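Local coordinates for cell surface protein (PDB 4GT6), which is of unknown function but, as part of a larger cell surface protein with BspA-type leucine-rich repeats, probably binds other proteins, at residues C113-L122 / F133-T143; F307-I318 / A329-A340. One frame throughout, in Å; residues are numbered along the deposited sequence. Where two conformers were deposited one is given.

Contact 1. Residues C113-L122 / F133-T143; sequences CSELTDIPIL and FHHCEELDTVT
Side-chain packing of Ile119 and Leu122 on Phe133, Leu139 and Val142 joins two successive coils of the leucine-rich repeat solenoid, with water bridges along the outer margin. Leu122 divides its branches: CD1 lies 3.7 Å from Phe133 CZ, approaching the ring obliquely, and CD2 meets Val142 CG1 at 3.7 Å. A branched leucine suits this spot, since it fills the space beside the ring and touches strand 141-143 as well. The Ile119 and Phe133 side chains approach each other from opposite directions, Ile119 CD1 reaching the ring obliquely, and the same CD1 also rests 3.8 Å from Leu139 CD2, the two aliphatic chains crossing at about a right angle. With chi1 at 48°, Ile119 CG1 sits between its backbone N and carbonyl carbon, which turns the CD1 end inward to both partners. The Phe110 ring, from the coil that carries Ile119, meets that of Phe133 with nearly parallel planes and continues the aromatic packing along the solenoid.

At the turns the backbones meet closely: Cys136 CA offers its hydrogen to Cys113 O at 3.5 Å, and the small, weakly polar cysteines fit where the coils pinch together. Farther out, Glu138 lies alongside Glu115, each carboxylate occupied otherwise. Water 1 donates to Glu138 OE2 and to Ser114 O, water 3 to Glu138 OE1 and to Glu115 O, while Glu115 OE1 is salt-bridged to Lys90. Glu137 OE2 accepts from His135 ND1 at 2.8 Å, a bond likely to steady an imidazole whose ring also meets Phe112 and Tyr158.

The chemistry thus divides by depth: hydrocarbon groups supply most of the direct side-chain contact inside, and water, rather than strand pairing, relays the polar links at the surface, as might be expected where a repeat lacks a regular strand.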
loop_
_atom_site.group_PDB
_atom_site.type_symbol
_atom_site.label_atom_id
_atom_site.label_comp_id
_atom_site.label_asym_id
_atom_site.label_seq_id
_atom_site.Cartn_x
_atom_site.Cartn_y
_atom_site.Cartn_z
ATOM N N CYS A 113 -2.175 -15.059 -2.388
ATOM C CA CYS A 113 -3.033 -15.843 -3.318
ATOM C C CYS A 113 -3.013 -15.086 -4.635
ATOM O O CYS A 113 -3.988 -14.436 -5.025
ATOM C CB CYS A 113 -4.444 -16.007 -2.756
ATOM S SG CYS A 113 -4.505 -17.046 -1.268
ATOM N N SER A 114 -1.856 -15.183 -5.314
ATOM C CA SER A 114 -1.553 -14.381 -6.497
ATOM C C SER A 114 -2.317 -14.794 -7.771
ATOM O O SER A 114 -2.242 -14.071 -8.768
ATOM C CB SER A 114 -0.045 -14.348 -6.749
ATOM O OG SER A 114 0.448 -15.618 -7.133
ATOM N N GLU A 115 -3.118 -15.874 -7.734
ATOM C CA GLU A 115 -3.922 -16.263 -8.901
ATOM C C GLU A 115 -5.416 -16.157 -8.617
ATOM O O GLU A 115 -6.238 -16.465 -9.488
ATOM C CB GLU A 115 -3.558 -17.682 -9.388
ATOM C CG GLU A 115 -2.191 -17.636 -10.039
ATOM C CD GLU A 115 -1.734 -18.857 -10.813
ATOM O OE1 GLU A 115 -2.472 -19.863 -10.843
ATOM O OE2 GLU A 115 -0.673 -18.765 -11.469
ATOM N N LEU A 116 -5.763 -15.657 -7.419
ATOM C CA LEU A 116 -7.147 -15.555 -6.970
ATOM C C LEU A 116 -7.889 -14.440 -7.743
ATOM O O LEU A 116 -7.422 -13.313 -7.783
ATOM C CB LEU A 116 -7.162 -15.300 -5.450
ATOM C CG LEU A 116 -8.517 -15.124 -4.786
ATOM C CD1 LEU A 116 -9.400 -16.426 -4.896
ATOM C CD2 LEU A 116 -8.321 -14.700 -3.327
ATOM N N THR A 117 -8.964 -14.801 -8.441
ATOM C CA THR A 117 -9.727 -13.821 -9.243
ATOM C C THR A 117 -11.183 -13.661 -8.784
ATOM O O THR A 117 -11.754 -12.583 -8.961
ATOM C CB THR A 117 -9.721 -14.197 -10.739
ATOM O OG1 THR A 117 -10.244 -15.521 -10.911
ATOM C CG2 THR A 117 -8.336 -14.104 -11.360
ATOM N N ASP A 118 -11.780 -14.726 -8.229
ATOM C CA ASP A 118 -13.188 -14.728 -7.826
ATOM C C ASP A 118 -13.316 -14.806 -6.324
ATOM O O ASP A 118 -12.990 -15.837 -5.733
ATOM C CB ASP A 118 -13.936 -15.903 -8.493
ATOM C CG ASP A 118 -13.888 -15.932 -10.013
ATOM O OD1 ASP A 118 -13.585 -14.881 -10.622
ATOM O OD2 ASP A 118 -14.165 -17.002 -10.593
ATOM N N ILE A 119 -13.792 -13.714 -5.702
ATOM C CA ILE A 119 -13.966 -13.660 -4.250
ATOM C C ILE A 119 -15.383 -13.153 -3.836
ATOM O O ILE A 119 -15.470 -12.116 -3.175
ATOM C CB ILE A 119 -12.849 -12.821 -3.553
ATOM C CG1 ILE A 119 -12.609 -11.458 -4.233
ATOM C CG2 ILE A 119 -11.587 -13.614 -3.428
ATOM C CD1 ILE A 119 -11.865 -10.382 -3.334
ATOM N N PRO A 120 -16.480 -13.913 -4.074
ATOM C CA PRO A 120 -17.819 -13.455 -3.598
ATOM C C PRO A 120 -17.983 -13.356 -2.076
ATOM O O PRO A 120 -18.955 -12.784 -1.608
ATOM C CB PRO A 120 -18.767 -14.530 -4.124
ATOM C CG PRO A 120 -17.888 -15.771 -4.301
ATOM C CD PRO A 120 -16.598 -15.179 -4.828
ATOM N N ILE A 121 -17.060 -13.900 -1.305
ATOM C CA ILE A 121 -17.083 -13.862 0.160
ATOM C C ILE A 121 -17.064 -12.397 0.706
ATOM O O ILE A 121 -17.340 -12.183 1.884
ATOM C CB ILE A 121 -15.909 -14.690 0.744
ATOM C CG1 ILE A 121 -14.568 -14.203 0.201
ATOM C CG2 ILE A 121 -16.115 -16.186 0.463
ATOM C CD1 ILE A 121 -13.449 -14.411 1.089
ATOM N N LEU A 122 -16.753 -11.404 -0.146
ATOM C CA LEU A 122 -16.673 -9.989 0.243
ATOM C C LEU A 122 -18.035 -9.275 0.273
ATOM O O LEU A 122 -18.161 -8.207 0.873
ATOM C CB LEU A 122 -15.756 -9.300 -0.769
ATOM C CG LEU A 122 -14.627 -8.456 -0.228
ATOM C CD1 LEU A 122 -13.734 -9.239 0.725
ATOM C CD2 LEU A 122 -13.823 -7.903 -1.341
ATOM N N PHE A 133 -5.652 -9.211 1.547
ATOM C CA PHE A 133 -5.518 -9.532 0.125
ATOM C C PHE A 133 -4.169 -9.075 -0.409
ATOM O O PHE A 133 -4.046 -8.778 -1.596
ATOM C CB PHE A 133 -6.691 -8.915 -0.680
ATOM C CG PHE A 133 -8.010 -9.548 -0.275
ATOM C CD1 PHE A 133 -8.372 -10.808 -0.754
ATOM C CD2 PHE A 133 -8.861 -8.907 0.623
ATOM C CE1 PHE A 133 -9.577 -11.404 -0.364
ATOM C CE2 PHE A 133 -10.061 -9.513 1.033
ATOM C CZ PHE A 133 -10.384 -10.779 0.567
ATOM N N HIS A 134 -3.177 -8.977 0.477
ATOM C CA HIS A 134 -1.822 -8.545 0.125
ATOM C C HIS A 134 -1.247 -9.513 -0.940
ATOM O O HIS A 134 -1.285 -10.726 -0.746
ATOM C CB HIS A 134 -0.966 -8.506 1.408
ATOM C CG HIS A 134 0.427 -7.951 1.284
ATOM N ND1 HIS A 134 1.192 -7.701 2.414
ATOM C CD2 HIS A 134 1.166 -7.653 0.189
ATOM C CE1 HIS A 134 2.356 -7.253 1.973
ATOM N NE2 HIS A 134 2.390 -7.212 0.641
ATOM N N HIS A 135 -0.739 -8.973 -2.074
ATOM C CA HIS A 135 -0.162 -9.758 -3.185
ATOM C C HIS A 135 -1.194 -10.687 -3.883
ATOM O O HIS A 135 -0.809 -11.721 -4.452
ATOM C CB HIS A 135 1.085 -10.559 -2.752
ATOM C CG HIS A 135 2.370 -9.823 -3.000
ATOM N ND1 HIS A 135 2.864 -9.653 -4.288
ATOM C CD2 HIS A 135 3.204 -9.211 -2.126
ATOM C CE1 HIS A 135 3.990 -8.959 -4.152
ATOM N NE2 HIS A 135 4.237 -8.672 -2.869
ATOM N N CYS A 136 -2.486 -10.293 -3.889
ATOM C CA CYS A 136 -3.492 -10.968 -4.691
ATOM C C CYS A 136 -3.426 -10.291 -6.052
ATOM O O CYS A 136 -4.256 -9.457 -6.413
ATOM C CB CYS A 136 -4.866 -10.905 -4.042
ATOM S SG CYS A 136 -5.005 -11.994 -2.594
ATOM N N GLU A 137 -2.370 -10.664 -6.791
ATOM C CA GLU A 137 -1.905 -10.059 -8.041
ATOM C C GLU A 137 -2.839 -10.180 -9.233
ATOM O O GLU A 137 -2.577 -9.528 -10.247
ATOM C CB GLU A 137 -0.540 -10.660 -8.411
ATOM C CG GLU A 137 0.501 -10.439 -7.318
ATOM C CD GLU A 137 1.872 -11.010 -7.616
ATOM O OE1 GLU A 137 2.129 -11.352 -8.789
ATOM O OE2 GLU A 137 2.711 -11.053 -6.690
ATOM N N GLU A 138 -3.893 -10.985 -9.148
ATOM C CA GLU A 138 -4.826 -11.103 -10.267
ATOM C C GLU A 138 -6.240 -10.566 -9.945
ATOM O O GLU A 138 -7.084 -10.572 -10.833
ATOM C CB GLU A 138 -4.880 -12.545 -10.778
ATOM C CG GLU A 138 -3.647 -12.839 -11.616
ATOM C CD GLU A 138 -3.679 -14.180 -12.327
ATOM O OE1 GLU A 138 -4.756 -14.560 -12.845
ATOM O OE2 GLU A 138 -2.612 -14.830 -12.397
ATOM N N LEU A 139 -6.506 -10.068 -8.726
ATOM C CA LEU A 139 -7.810 -9.425 -8.446
ATOM C C LEU A 139 -7.941 -8.201 -9.377
ATOM O O LEU A 139 -6.998 -7.412 -9.422
ATOM C CB LEU A 139 -7.914 -8.967 -6.979
ATOM C CG LEU A 139 -8.080 -10.028 -5.915
ATOM C CD1 LEU A 139 -8.130 -9.355 -4.530
ATOM C CD2 LEU A 139 -9.358 -10.867 -6.152
ATOM N N ASP A 140 -9.059 -8.051 -10.105
ATOM C CA ASP A 140 -9.164 -6.933 -11.058
ATOM C C ASP A 140 -10.025 -5.773 -10.549
ATOM O O ASP A 140 -9.659 -4.614 -10.786
ATOM C CB ASP A 140 -9.660 -7.412 -12.443
ATOM C CG ASP A 140 -11.048 -8.023 -12.494
ATOM O OD1 ASP A 140 -11.592 -8.358 -11.422
ATOM O OD2 ASP A 140 -11.598 -8.151 -13.605
ATOM N N THR A 141 -11.147 -6.053 -9.894
ATOM C CA THR A 141 -12.032 -5.024 -9.337
ATOM C C THR A 141 -12.520 -5.507 -7.999
ATOM O O THR A 141 -12.773 -6.713 -7.838
ATOM C CB THR A 141 -13.238 -4.692 -10.249
ATOM O OG1 THR A 141 -14.158 -5.783 -10.231
ATOM C CG2 THR A 141 -12.852 -4.312 -11.675
ATOM N N VAL A 142 -12.657 -4.586 -7.049
ATOM C CA VAL A 142 -13.134 -4.920 -5.711
ATOM C C VAL A 142 -14.168 -3.898 -5.281
ATOM O O VAL A 142 -13.939 -2.698 -5.428
ATOM C CB VAL A 142 -11.967 -5.005 -4.680
ATOM C CG1 VAL A 142 -12.501 -5.063 -3.248
ATOM C CG2 VAL A 142 -11.069 -6.216 -4.952
ATOM N N THR A 143 -15.274 -4.375 -4.716
ATOM C CA THR A 143 -16.284 -3.520 -4.119
ATOM C C THR A 143 -16.326 -3.841 -2.632
ATOM O O THR A 143 -16.593 -4.982 -2.246
ATOM C CB THR A 143 -17.669 -3.660 -4.793
ATOM O OG1 THR A 143 -17.566 -3.260 -6.156
ATOM C CG2 THR A 143 -18.738 -2.794 -4.116
HETATM O O HOH W 1 -0.532 -14.304 -10.810
HETATM O O HOH W 2 3.169 -14.456 -8.410
HETATM O O HOH W 3 -5.922 -16.786 -12.131
HETATM O O HOH W 4 -10.943 -10.357 -10.150
#

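Contact 2. Residues F307-I318 / A329-A340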
loop_
_atom_site.group_PDB
_atom_site.type_symbol
_atom_site.label_atom_id
_atom_site.label_comp_id
_atom_site.label_asym_id
_atom_site.label_seq_id
_atom_site.Cartn_x
_atom_site.Cartn_y
_atom_site.Cartn_z
ATOM N N PHE A 307 15.000 11.695 -5.268
ATOM C CA PHE A 307 15.044 11.761 -6.731
ATOM C C PHE A 307 15.682 10.511 -7.322
ATOM O O PHE A 307 16.170 10.551 -8.446
ATOM C CB PHE A 307 15.796 13.025 -7.199
ATOM C CG PHE A 307 15.132 14.299 -6.738
ATOM C CD1 PHE A 307 13.900 14.692 -7.260
ATOM C CD2 PHE A 307 15.747 15.122 -5.799
ATOM C CE1 PHE A 307 13.272 15.862 -6.812
ATOM C CE2 PHE A 307 15.119 16.290 -5.353
ATOM C CZ PHE A 307 13.886 16.651 -5.858
ATOM N N ALA A 308 15.644 9.386 -6.602
ATOM C CA ALA A 308 16.196 8.139 -7.122
ATOM C C ALA A 308 15.476 7.758 -8.439
ATOM O O ALA A 308 14.245 7.888 -8.525
ATOM C CB ALA A 308 16.053 7.025 -6.079
ATOM N N GLY A 309 16.249 7.382 -9.459
ATOM C CA GLY A 309 15.707 6.972 -10.757
ATOM C C GLY A 309 15.165 8.101 -11.624
ATOM O O GLY A 309 14.411 7.854 -12.575
ATOM N N CYS A 310 15.538 9.349 -11.312
ATOM C CA CYS A 310 15.108 10.480 -12.132
ATOM C C CYS A 310 16.134 10.634 -13.262
ATOM O O CYS A 310 17.043 11.464 -13.225
ATOM C CB CYS A 310 14.923 11.743 -11.302
ATOM S SG CYS A 310 13.450 11.684 -10.238
ATOM N N ILE A 311 15.939 9.799 -14.282
ATOM C CA ILE A 311 16.856 9.589 -15.403
ATOM C C ILE A 311 16.908 10.750 -16.437
ATOM O O ILE A 311 17.765 10.691 -17.314
ATOM C CB ILE A 311 16.582 8.202 -16.078
ATOM C CG1 ILE A 311 15.151 8.083 -16.671
ATOM C CG2 ILE A 311 16.873 7.059 -15.087
ATOM C CD1 ILE A 311 15.000 7.018 -17.803
ATOM N N SER A 312 16.069 11.798 -16.321
ATOM C CA SER A 312 16.112 12.966 -17.229
ATOM C C SER A 312 16.725 14.181 -16.540
ATOM O O SER A 312 16.948 15.210 -17.180
ATOM C CB SER A 312 14.720 13.329 -17.735
ATOM O OG SER A 312 14.314 12.378 -18.694
ATOM N N LEU A 313 17.007 14.066 -15.248
ATOM C CA LEU A 313 17.588 15.152 -14.478
ATOM C C LEU A 313 19.015 15.413 -14.945
ATOM O O LEU A 313 19.841 14.514 -14.860
ATOM C CB LEU A 313 17.563 14.770 -13.001
ATOM C CG LEU A 313 17.557 15.892 -12.000
ATOM C CD1 LEU A 313 16.461 16.934 -12.344
ATOM C CD2 LEU A 313 17.311 15.325 -10.588
ATOM N N LYS A 314 19.295 16.608 -15.473
ATOM C CA LYS A 314 20.645 16.936 -15.981
ATOM C C LYS A 314 21.427 17.882 -15.058
ATOM O O LYS A 314 22.653 17.804 -14.989
ATOM C CB LYS A 314 20.551 17.588 -17.368
ATOM C CG LYS A 314 20.427 16.590 -18.515
ATOM C CD LYS A 314 20.521 17.271 -19.885
ATOM C CE LYS A 314 21.942 17.589 -20.309
ATOM N NZ LYS A 314 21.984 18.393 -21.559
ATOM N N SER A 315 20.719 18.831 -14.434
ATOM C CA SER A 315 21.299 19.853 -13.572
ATOM C C SER A 315 20.363 20.111 -12.408
ATOM O O SER A 315 19.137 20.088 -12.588
ATOM C CB SER A 315 21.523 21.136 -14.371
ATOM O OG SER A 315 22.086 22.167 -13.580
ATOM N N ILE A 316 20.922 20.305 -11.211
ATOM C CA ILE A 316 20.106 20.584 -10.029
ATOM C C ILE A 316 20.900 21.491 -9.078
ATOM O O ILE A 316 22.108 21.317 -8.906
ATOM C CB ILE A 316 19.556 19.291 -9.345
ATOM C CG1 ILE A 316 18.486 19.617 -8.264
ATOM C CG2 ILE A 316 20.658 18.374 -8.813
ATOM C CD1 ILE A 316 17.541 18.500 -7.952
ATOM N N ASP A 317 20.211 22.484 -8.505
ATOM C CA ASP A 317 20.787 23.434 -7.560
ATOM C C ASP A 317 20.173 23.165 -6.196
ATOM O O ASP A 317 18.976 23.380 -6.011
ATOM C CB ASP A 317 20.532 24.874 -8.021
ATOM C CG ASP A 317 21.332 25.227 -9.259
ATOM O OD1 ASP A 317 20.874 24.903 -10.374
ATOM O OD2 ASP A 317 22.441 25.762 -9.110
ATOM N N ILE A 318 20.967 22.620 -5.273
ATOM C CA ILE A 318 20.489 22.295 -3.922
ATOM C C ILE A 318 20.448 23.623 -3.140
ATOM O O ILE A 318 21.462 24.334 -3.129
ATOM C CB ILE A 318 21.373 21.207 -3.248
ATOM C CG1 ILE A 318 21.451 19.873 -4.061
ATOM C CG2 ILE A 318 21.009 20.980 -1.792
ATOM C CD1 ILE A 318 20.176 19.328 -4.627
ATOM N N ALA A 329 19.519 9.549 -2.463
ATOM C CA ALA A 329 18.781 10.752 -2.877
ATOM C C ALA A 329 18.792 10.967 -4.409
ATOM O O ALA A 329 17.776 11.391 -4.953
ATOM C CB ALA A 329 19.319 11.984 -2.181
ATOM N N PHE A 330 19.910 10.666 -5.086
ATOM C CA PHE A 330 20.009 10.797 -6.551
ATOM C C PHE A 330 20.466 9.485 -7.186
ATOM O O PHE A 330 21.039 9.506 -8.277
ATOM C CB PHE A 330 20.972 11.940 -6.936
ATOM C CG PHE A 330 20.457 13.293 -6.517
ATOM C CD1 PHE A 330 19.611 14.023 -7.353
ATOM C CD2 PHE A 330 20.759 13.812 -5.260
ATOM C CE1 PHE A 330 19.138 15.279 -6.969
ATOM C CE2 PHE A 330 20.275 15.061 -4.869
ATOM C CZ PHE A 330 19.486 15.795 -5.732
ATOM N N ALA A 331 20.218 8.341 -6.522
ATOM C CA ALA A 331 20.670 7.040 -7.043
ATOM C C ALA A 331 20.027 6.722 -8.388
ATOM O O ALA A 331 18.802 6.779 -8.520
ATOM C CB ALA A 331 20.366 5.927 -6.048
ATOM N N GLY A 332 20.865 6.404 -9.376
ATOM C CA GLY A 332 20.392 6.056 -10.709
ATOM C C GLY A 332 20.034 7.230 -11.598
ATOM O O GLY A 332 19.439 7.031 -12.662
ATOM N N CYS A 333 20.425 8.465 -11.208
ATOM C CA CYS A 333 20.209 9.650 -12.050
ATOM C C CYS A 333 21.357 9.679 -13.077
ATOM O O CYS A 333 22.289 10.487 -12.985
ATOM C CB CYS A 333 20.136 10.912 -11.201
ATOM S SG CYS A 333 18.674 10.976 -10.134
ATOM N N GLU A 334 21.253 8.765 -14.058
ATOM C CA GLU A 334 22.218 8.470 -15.128
ATOM C C GLU A 334 22.564 9.668 -16.038
ATOM O O GLU A 334 23.594 9.616 -16.708
ATOM C CB GLU A 334 21.717 7.288 -15.994
ATOM C CG GLU A 334 20.323 7.462 -16.583
ATOM C CD GLU A 334 19.714 6.260 -17.283
ATOM O OE1 GLU A 334 19.530 5.204 -16.635
ATOM O OE2 GLU A 334 19.330 6.412 -18.463
ATOM N N GLN A 335 21.723 10.722 -16.074
ATOM C CA GLN A 335 21.954 11.886 -16.939
ATOM C C GLN A 335 22.374 13.128 -16.143
ATOM O O GLN A 335 22.644 14.180 -16.735
ATOM C CB GLN A 335 20.699 12.196 -17.775
ATOM C CG GLN A 335 20.526 11.299 -19.006
ATOM C CD GLN A 335 19.287 11.659 -19.802
ATOM O OE1 GLN A 335 19.094 12.802 -20.241
ATOM N NE2 GLN A 335 18.404 10.685 -19.994
ATOM N N LEU A 336 22.448 13.019 -14.801
ATOM C CA LEU A 336 22.833 14.138 -13.941
ATOM C C LEU A 336 24.295 14.503 -14.175
ATOM O O LEU A 336 25.167 13.679 -13.919
ATOM C CB LEU A 336 22.568 13.792 -12.464
ATOM C CG LEU A 336 22.843 14.875 -11.417
ATOM C CD1 LEU A 336 21.912 16.102 -11.609
ATOM C CD2 LEU A 336 22.650 14.303 -10.017
ATOM N N GLU A 337 24.547 15.714 -14.720
ATOM C CA GLU A 337 25.900 16.203 -15.064
ATOM C C GLU A 337 26.418 17.219 -14.076
ATOM O O GLU A 337 27.621 17.274 -13.823
ATOM C CB GLU A 337 25.914 16.885 -16.457
ATOM C CG GLU A 337 25.546 16.009 -17.638
ATOM C CD GLU A 337 25.284 16.745 -18.943
ATOM O OE1 GLU A 337 25.220 17.998 -18.934
ATOM O OE2 GLU A 337 25.119 16.062 -19.978
ATOM N N ARG A 338 25.513 18.072 -13.569
ATOM C CA ARG A 338 25.858 19.182 -12.706
ATOM C C ARG A 338 25.012 19.209 -11.446
ATOM O O ARG A 338 23.789 19.066 -11.507
ATOM C CB ARG A 338 25.665 20.501 -13.477
ATOM C CG ARG A 338 26.100 21.763 -12.729
ATOM C CD ARG A 338 25.478 23.001 -13.346
ATOM N NE ARG A 338 25.476 24.115 -12.402
ATOM C CZ ARG A 338 24.427 24.494 -11.680
ATOM N NH1 ARG A 338 23.257 23.880 -11.821
ATOM N NH2 ARG A 338 24.529 25.511 -10.835
ATOM N N ILE A 339 25.667 19.447 -10.311
ATOM C CA ILE A 339 24.962 19.617 -9.043
ATOM C C ILE A 339 25.650 20.719 -8.242
ATOM O O ILE A 339 26.868 20.700 -8.086
ATOM C CB ILE A 339 24.762 18.309 -8.218
ATOM C CG1 ILE A 339 23.935 18.605 -6.920
ATOM C CG2 ILE A 339 26.093 17.602 -7.911
ATOM C CD1 ILE A 339 23.063 17.514 -6.451
ATOM N N ALA A 340 24.868 21.697 -7.784
ATOM C CA ALA A 340 25.390 22.763 -6.922
ATOM C C ALA A 340 25.060 22.387 -5.478
ATOM O O ALA A 340 23.894 22.162 -5.156
ATOM C CB ALA A 340 24.795 24.111 -7.299
HETATM O O HOH W 5 19.484 11.914 -14.484
#
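Ser315 and Asp317 receive Arg338 on one face of a parallel strand pair. The arginine grips Asp317 end-on, NH2 to OD2 at 2.7 Å and NH1 to OD1 at 3.0 Å, although the two planes are 44° apart; NH1 also donates to Ser315 OG at 2.7 Å. Its chain, extended from CG to NE, reaches back over strand 315-317, leaving NE for Glu363 on the next strand. A leucine in its place would probably leave the carboxylates of Asp317 and Glu363 without their shared positive mate.

Backbone bonds follow parallel pairing: Ile316 N donates to Arg338 O, Ile316 O accepts from Ala340 N, and Lys314 O takes both Glu337 N and Arg338 N. At the far turn, Gly309 N reaches Ala331 O at 2.8 Å; its positive phi (74°) favours glycine.

Apolar contacts fill the other face. Ile316 CD1 meets the edge of Phe330 at CE1, 3.7 Å away, and Ile339 CD1 presses on Ile316 CG2. The Phe307 and Phe330 rings, near parallel, are slid well apart. Isoleucine and phenylalanine recurring inward beside a parallel sheet are typical of a leucine-rich repeat solenoid.

In the fold
Contact 1 and contact 2 join equivalent neighbouring coils in two separate BspA-type repeat regions, on opposite sides of the chain's centre and about 39 Å apart between centres. Each is partly buried, with leucine, isoleucine and phenylalanine side chains inside and charged groups outside. Contact 2 is the more extensive, burying 1079 Å² against 716 Å², partly, it seems, because both of its slightly longer segments bring a strand to a three-stranded parallel sheet. In contact 1 one segment lacks a strand, and bridging waters, rather than backbone pairing, link the polar margin. The surface chemistry differs accordingly: a direct arginine–aspartate salt bridge spans contact 2, whereas contact 1 sets two glutamates side by side.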